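PDB 3CCG: HD superfamily hydrolase from Clostridium acetobutylicum ATCC 824, which probably hydrolyses diadenosine tetraphosphate symmetrically to two molecules of ADP, using a pair of iron ions held in an HD domain. Local coordinates for residues Asp10-Asn15 with Ala48-Asp53; Thr30-Ala35 with Lys44-Gly49; Glu61-Ile66 with Gly87-Ile92. All coordinates share one frame; numbering follows the deposited sequence. Where two conformers were deposited one is given.

Interaction 1 (Asp10-Asn15 with Ala48-Asp53); sequences DYLMNN and AGLVHD. With FE (Fe (III) ion), chain C; FE (Fe (III) ion), chain B.
L50 meets L12 first. The delta methyl CD1 of L12 lies 3.7 Å from CG of L50, the two side chains crossing at a slant. The same methyl packs against the backbone, with CD1 of L12 only 3.3 Å from the carbonyl O of L50. With chi1 at -64°, CG of L12 stands opposite its carbonyl carbon, and the long branched chain spans the space between the two helices. A leucine suits this buried place because it brings reach and methyls without any polar atom to satisfy. V51 adds a looser touch, its CG1 4.4 Å from CD1 of L12, while its side chain also packs on I109 of helix 103-110.

H52 and D53 follow at once and form the HD pair that names the superfamily. At H52 the side chain starts out away from 10-15; its chi1 of 79° sets CG between the backbone N and the carbonyl carbon. ND1 of H52 then donates to G49 O at 2.8 Å, nearly in the ring plane and fairly straight at 159°, which fixes the ring's rotation and points NE2 to the chain C iron, 2.5 Å away. An imidazole can do both jobs because its two nitrogens face different ways. D53 uses its two carboxylate oxygens separately: OD2 binds the chain C iron at 2.5 Å and OD1 the chain B iron at 2.2 Å, bridging the metals. H23 and D130 complete the protein ligands of the first iron, H86 and H112 those of the second.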
# COMPACT_ATOMS: atom_id res chain seq x y z
N ASP A 10 -34.78 -8.49 12.83
CA ASP A 10 -35.24 -9.78 12.34
C ASP A 10 -34.38 -10.23 11.17
O ASP A 10 -33.90 -11.37 11.09
CB ASP A 10 -36.70 -9.70 11.88
CG ASP A 10 -37.70 -9.71 13.03
OD1 ASP A 10 -37.30 -9.98 14.18
OD2 ASP A 10 -38.89 -9.47 12.76
N TYR A 11 -34.19 -9.29 10.25
CA TYR A 11 -33.40 -9.56 9.04
C TYR A 11 -31.99 -9.92 9.39
O TYR A 11 -31.42 -10.86 8.81
CB TYR A 11 -33.42 -8.33 8.18
CG TYR A 11 -32.58 -8.33 6.91
CD1 TYR A 11 -33.07 -8.86 5.72
CD2 TYR A 11 -31.38 -7.65 6.86
CE1 TYR A 11 -32.34 -8.82 4.57
CE2 TYR A 11 -30.63 -7.60 5.71
CZ TYR A 11 -31.13 -8.17 4.56
OH TYR A 11 -30.40 -8.12 3.39
N LEU A 12 -31.37 -9.18 10.29
CA LEU A 12 -29.97 -9.45 10.68
C LEU A 12 -29.82 -10.77 11.40
O LEU A 12 -28.87 -11.52 11.15
CB LEU A 12 -29.37 -8.28 11.50
CG LEU A 12 -29.24 -6.94 10.79
CD1 LEU A 12 -28.83 -5.87 11.78
CD2 LEU A 12 -28.28 -7.01 9.57
N MSE A 13 -30.72 -11.08 12.33
CA MSE A 13 -30.61 -12.38 13.01
C MSE A 13 -30.71 -13.53 12.00
O MSE A 13 -29.94 -14.52 12.07
CB MSE A 13 -31.66 -12.53 14.13
CG MSE A 13 -31.69 -13.95 14.71
SE MSE A 13 -30.00 -14.43 15.58
CE MSE A 13 -30.28 -13.62 17.32
N ASN A 14 -31.63 -13.41 11.05
CA ASN A 14 -31.85 -14.45 10.04
C ASN A 14 -30.65 -14.65 9.12
O ASN A 14 -30.24 -15.77 8.79
CB ASN A 14 -33.05 -14.13 9.14
CG ASN A 14 -34.39 -14.39 9.82
OD1 ASN A 14 -34.53 -15.32 10.61
ND2 ASN A 14 -35.39 -13.58 9.48
N ASN A 15 -30.04 -13.54 8.75
CA ASN A 15 -28.97 -13.55 7.76
C ASN A 15 -27.60 -13.77 8.36
O ASN A 15 -26.74 -14.39 7.73
CB ASN A 15 -29.01 -12.28 6.89
CG ASN A 15 -30.08 -12.34 5.80
OD1 ASN A 15 -29.90 -13.04 4.81
ND2 ASN A 15 -31.16 -11.62 5.97
N ALA A 48 -25.70 2.72 11.63
CA ALA A 48 -24.55 2.26 10.89
C ALA A 48 -23.91 1.10 11.61
O ALA A 48 -23.50 0.11 10.99
CB ALA A 48 -23.56 3.42 10.71
N GLY A 49 -23.77 1.16 12.94
CA GLY A 49 -23.16 0.07 13.67
C GLY A 49 -23.99 -1.21 13.61
O GLY A 49 -23.50 -2.33 13.44
N LEU A 50 -25.31 -1.04 13.73
CA LEU A 50 -26.18 -2.19 13.67
C LEU A 50 -26.10 -2.94 12.33
O LEU A 50 -26.05 -4.17 12.34
CB LEU A 50 -27.63 -1.77 13.94
CG LEU A 50 -28.70 -2.90 13.95
CD1 LEU A 50 -28.39 -3.97 14.99
CD2 LEU A 50 -30.08 -2.27 14.13
N VAL A 51 -26.09 -2.20 11.23
CA VAL A 51 -26.22 -2.84 9.91
C VAL A 51 -24.92 -3.00 9.14
O VAL A 51 -24.91 -3.58 8.06
CB VAL A 51 -27.24 -2.11 9.04
CG1 VAL A 51 -28.57 -1.89 9.81
CG2 VAL A 51 -26.72 -0.80 8.57
N HIS A 52 -23.80 -2.63 9.74
CA HIS A 52 -22.53 -2.55 9.00
C HIS A 52 -22.16 -3.89 8.37
O HIS A 52 -21.52 -3.89 7.30
CB HIS A 52 -21.38 -2.06 9.88
CG HIS A 52 -20.82 -3.10 10.78
ND1 HIS A 52 -21.43 -3.56 11.94
CD2 HIS A 52 -19.69 -3.83 10.65
CE1 HIS A 52 -20.68 -4.50 12.48
NE2 HIS A 52 -19.62 -4.70 11.71
N ASP A 53 -22.51 -5.00 9.02
CA ASP A 53 -22.09 -6.34 8.56
C ASP A 53 -23.29 -7.05 7.88
O ASP A 53 -23.29 -8.26 7.81
CB ASP A 53 -21.48 -7.22 9.68
CG ASP A 53 -20.01 -7.26 9.67
OD1 ASP A 53 -19.34 -6.74 8.77
OD2 ASP A 53 -19.45 -7.82 10.64
FE FE C . -17.81 -6.44 11.89
FE FE B . -17.21 -6.37 8.57
O HOH W 1 -17.18 -5.67 10.49
O HOH W 2 -15.13 -6.11 8.46

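Interaction 2 (Thr30-Ala35 with Lys44-Gly49); sequences TAVRLA and KARIAG
With chi1 of V32 at 168°, CG1 stands anti to the backbone N and CG2 opposite the carbonyl carbon, which brings CG2 to R46. In the conformer given here, one of two deposited, R46 leaves its own helix with CG anti to N, then bends at chi3 (-46°), and its guanidinium folds back over the valine. CG2 of V32 thus touches CB of R46 at 3.6 Å and, in this conformer, sits 4.0 Å above the centre of one guanidinium face. The arginine serves as an apolar stem and flat cover in this partly exposed place, while NE of R46 forms a salt bridge with E43.

The helices form an antiparallel hairpin of the all-helical HD domain, their axes 7.9 Å apart at 155°. Such close approach depends on small residues. The CA atoms of A31 and A45 are 5.3 Å apart, and CB of A45 touches both CB of A35 (3.7 Å) and O of A31 (3.5 Å). In return, CB of A31 rests 3.5 Å from O of A45. One turn further along, G49 presents bare backbone to the side of A31, keeping the seam narrow. The side chain of A31 also packs on I126 of helix 121-132.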
# COMPACT_ATOMS: atom_id res chain seq x y z
N THR A 30 -21.15 0.14 20.89
CA THR A 30 -19.86 0.80 20.92
C THR A 30 -19.84 2.07 20.10
O THR A 30 -19.30 3.11 20.51
CB THR A 30 -18.75 -0.16 20.42
OG1 THR A 30 -18.71 -1.31 21.26
CG2 THR A 30 -17.38 0.53 20.39
N ALA A 31 -20.45 2.02 18.91
CA ALA A 31 -20.56 3.19 18.05
C ALA A 31 -21.33 4.29 18.77
O ALA A 31 -20.97 5.43 18.71
CB ALA A 31 -21.27 2.84 16.72
N VAL A 32 -22.40 3.91 19.47
CA VAL A 32 -23.18 4.89 20.21
C VAL A 32 -22.36 5.51 21.32
O VAL A 32 -22.40 6.72 21.52
CB VAL A 32 -24.49 4.25 20.70
CG1 VAL A 32 -25.22 5.17 21.74
CG2 VAL A 32 -25.41 3.96 19.54
N ARG A 33 -21.59 4.67 22.02
CA ARG A 33 -20.74 5.15 23.12
C ARG A 33 -19.70 6.16 22.59
O ARG A 33 -19.51 7.29 23.10
CB ARG A 33 -20.07 3.97 23.82
CG ARG A 33 -19.22 4.37 25.04
CD ARG A 33 -18.61 3.19 25.72
NE ARG A 33 -17.71 2.44 24.85
CZ ARG A 33 -16.47 2.80 24.58
NH1 ARG A 33 -15.98 3.92 25.06
NH2 ARG A 33 -15.73 2.03 23.78
N LEU A 34 -19.06 5.81 21.46
CA LEU A 34 -18.05 6.67 20.91
C LEU A 34 -18.66 7.96 20.38
O LEU A 34 -18.06 9.04 20.39
CB LEU A 34 -17.24 5.93 19.82
CG LEU A 34 -16.34 4.81 20.27
CD1 LEU A 34 -15.78 4.05 19.05
CD2 LEU A 34 -15.16 5.32 21.13
N ALA A 35 -19.86 7.86 19.85
CA ALA A 35 -20.57 9.02 19.37
C ALA A 35 -20.81 10.05 20.46
O ALA A 35 -20.78 11.23 20.22
CB ALA A 35 -21.92 8.61 18.73
N LYS A 44 -27.32 8.01 13.86
CA LYS A 44 -26.44 7.62 12.73
C LYS A 44 -25.47 6.52 13.18
O LYS A 44 -25.23 5.52 12.45
CB LYS A 44 -25.67 8.82 12.18
CG LYS A 44 -26.52 9.73 11.31
CD LYS A 44 -25.89 11.08 10.91
CE LYS A 44 -24.61 10.99 10.15
NZ LYS A 44 -24.01 12.35 9.70
N ALA A 45 -24.88 6.69 14.37
CA ALA A 45 -23.95 5.73 14.92
C ALA A 45 -24.67 4.40 15.16
O ALA A 45 -24.17 3.31 14.83
CB ALA A 45 -23.32 6.23 16.20
N ARG A 46 -25.83 4.45 15.80
CA ARG A 46 -26.61 3.22 16.09
C ARG A 46 -26.99 2.44 14.82
O ARG A 46 -26.86 1.21 14.76
CB ARG A 46 -27.89 3.56 16.90
CG ARG A 46 -28.77 2.33 17.30
CD ARG A 46 -30.14 2.72 17.92
NE ARG A 46 -29.92 3.77 18.90
CZ ARG A 46 -29.42 3.56 20.11
NH1 ARG A 46 -29.15 2.33 20.50
NH2 ARG A 46 -29.23 4.57 20.95
N ILE A 47 -27.50 3.12 13.80
CA ILE A 47 -27.93 2.38 12.59
C ILE A 47 -26.72 1.88 11.80
O ILE A 47 -26.71 0.76 11.36
CB ILE A 47 -28.85 3.20 11.70
CG1 ILE A 47 -30.12 3.60 12.44
CG2 ILE A 47 -29.28 2.42 10.39
CD1 ILE A 47 -30.81 4.77 11.75
N ALA A 48 -25.70 2.72 11.63
CA ALA A 48 -24.55 2.26 10.89
C ALA A 48 -23.91 1.10 11.61
O ALA A 48 -23.50 0.11 10.99
CB ALA A 48 -23.56 3.42 10.71
N GLY A 49 -23.77 1.16 12.94
CA GLY A 49 -23.16 0.07 13.67
C GLY A 49 -23.99 -1.21 13.61
O GLY A 49 -23.50 -2.33 13.44

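Interaction 3 (Glu61-Ile66 with Gly87-Ile92); sequences EKIIEI and GLAGRI
I63 and I66 pack across onto A89 and I92, and the contacts between side chains of 61-66 and 87-92 are all apolar. In the first group, branched chains close on a methyl. CB of A89 lies 3.9 Å from CG2 of I63 and, more loosely, 4.5 Å from CG2 of I66. Alanine suits this point because the backbones draw near here, the CA atoms of I63 and A89 being 5.8 Å apart. The side chain of I63 also comes within about 4 Å of that of the iron ligand H86.

In the second group, isoleucine meets isoleucine. CG2 of I66 touches CG2 of I92 at 3.8 Å, the two side chains running alongside each other with opposite senses. With CG2 of I66 anti to the backbone N (chi1 -71°), this short branch is the one that meets I92. The longer arm of I92 reaches further, its CD1 lying 3.9 Å from the carbonyl O of I66. Beta-branched isoleucines put bulk close to the backbone and fill the space as the helices diverge, their axes at 54° and 9.1 Å apart at the closest.

At the flank of the contact, NH1 of R91 makes a salt bridge with E110 and a hydrogen bond with N107. A55 also packs on A89, and helix 87-98 thereby lies against both helix 60-69 and helix 103-110.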
# COMPACT_ATOMS: atom_id res chain seq x y z
N GLU A 61 -18.49 -14.61 -4.27
CA GLU A 61 -19.01 -14.53 -5.66
C GLU A 61 -20.30 -13.70 -5.68
O GLU A 61 -20.53 -12.90 -6.58
CB GLU A 61 -19.24 -15.94 -6.24
CG GLU A 61 -19.80 -15.89 -7.66
CD GLU A 61 -19.91 -17.24 -8.29
OE1 GLU A 61 -19.57 -18.26 -7.62
OE2 GLU A 61 -20.36 -17.26 -9.46
N LYS A 62 -21.17 -13.92 -4.68
CA LYS A 62 -22.46 -13.19 -4.62
C LYS A 62 -22.18 -11.72 -4.28
O LYS A 62 -22.83 -10.80 -4.79
CB LYS A 62 -23.37 -13.84 -3.60
CG LYS A 62 -24.69 -13.16 -3.42
CD LYS A 62 -25.46 -13.06 -4.71
CE LYS A 62 -26.09 -14.34 -5.13
NZ LYS A 62 -27.21 -14.04 -6.12
N ILE A 63 -21.27 -11.48 -3.37
CA ILE A 63 -20.87 -10.08 -3.03
C ILE A 63 -20.45 -9.36 -4.33
O ILE A 63 -20.89 -8.24 -4.64
CB ILE A 63 -19.78 -10.08 -1.97
CG1 ILE A 63 -20.43 -10.38 -0.61
CG2 ILE A 63 -19.02 -8.71 -1.86
CD1 ILE A 63 -19.40 -10.69 0.47
N ILE A 64 -19.59 -10.01 -5.10
CA ILE A 64 -19.11 -9.41 -6.33
C ILE A 64 -20.28 -9.15 -7.29
O ILE A 64 -20.37 -8.08 -7.92
CB ILE A 64 -18.05 -10.29 -6.97
CG1 ILE A 64 -16.78 -10.31 -6.13
CG2 ILE A 64 -17.74 -9.84 -8.42
CD1 ILE A 64 -15.82 -11.50 -6.51
N GLU A 65 -21.16 -10.12 -7.40
CA GLU A 65 -22.34 -9.99 -8.26
C GLU A 65 -23.30 -8.85 -7.86
O GLU A 65 -23.91 -8.21 -8.74
CB GLU A 65 -23.07 -11.34 -8.30
CG GLU A 65 -22.34 -12.32 -9.16
CD GLU A 65 -22.73 -13.78 -8.94
OE1 GLU A 65 -23.38 -14.09 -7.90
OE2 GLU A 65 -22.30 -14.63 -9.78
N ILE A 66 -23.48 -8.66 -6.56
CA ILE A 66 -24.31 -7.56 -6.07
C ILE A 66 -23.66 -6.23 -6.41
O ILE A 66 -24.33 -5.30 -6.96
CB ILE A 66 -24.55 -7.68 -4.56
CG1 ILE A 66 -25.48 -8.84 -4.30
CG2 ILE A 66 -25.13 -6.36 -3.99
CD1 ILE A 66 -25.54 -9.29 -2.81
N GLY A 87 -18.24 -4.72 2.83
CA GLY A 87 -18.63 -3.33 3.15
C GLY A 87 -19.49 -2.71 2.04
O GLY A 87 -20.55 -2.17 2.27
N LEU A 88 -19.00 -2.77 0.81
CA LEU A 88 -19.73 -2.16 -0.35
C LEU A 88 -21.01 -2.90 -0.55
O LEU A 88 -22.03 -2.28 -0.77
CB LEU A 88 -18.85 -2.21 -1.59
CG LEU A 88 -19.51 -1.69 -2.87
CD1 LEU A 88 -20.11 -0.25 -2.72
CD2 LEU A 88 -18.54 -1.71 -4.04
N ALA A 89 -21.04 -4.23 -0.45
CA ALA A 89 -22.29 -5.00 -0.66
C ALA A 89 -23.27 -4.60 0.45
O ALA A 89 -24.43 -4.42 0.19
CB ALA A 89 -22.09 -6.54 -0.73
N GLY A 90 -22.75 -4.40 1.66
CA GLY A 90 -23.59 -3.97 2.77
C GLY A 90 -24.17 -2.59 2.57
O GLY A 90 -25.32 -2.35 2.93
N ARG A 91 -23.38 -1.69 1.99
CA ARG A 91 -23.92 -0.36 1.64
C ARG A 91 -25.07 -0.51 0.68
O ARG A 91 -26.15 0.12 0.83
CB ARG A 91 -22.83 0.49 1.03
CG ARG A 91 -23.29 1.79 0.42
CD ARG A 91 -22.27 2.50 -0.49
NE ARG A 91 -22.92 3.68 -1.02
CZ ARG A 91 -22.66 4.91 -0.67
NH1 ARG A 91 -21.65 5.18 0.13
NH2 ARG A 91 -23.37 5.89 -1.22
N ILE A 92 -24.90 -1.37 -0.31
CA ILE A 92 -25.94 -1.59 -1.32
C ILE A 92 -27.20 -2.18 -0.71
O ILE A 92 -28.34 -1.76 -1.01
CB ILE A 92 -25.40 -2.46 -2.46
CG1 ILE A 92 -24.39 -1.69 -3.24
CG2 ILE A 92 -26.54 -2.89 -3.40
CD1 ILE A 92 -23.58 -2.60 -4.26

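From the N terminus, the long helix 5-38 supplies first 10-15 and then 30-35, both of which pack against helix 42-51 or its end. Interaction 2 closes the short hairpin between 30-35 and 44-49. Interaction 1 closes a larger loop from the same helix that ends on the same stretch, sharing A48 and G49. Interaction 3 opens only after both have closed, joining helix 60-69 to helix 87-98 in series. Its centre is about 14 Å from that of interaction 1 and about 22 Å from that of interaction 2, which lies on the opposite side of the chain's centre. Interaction 1 contains the iron ligands H52 and D53, and interaction 3 lies next to H86.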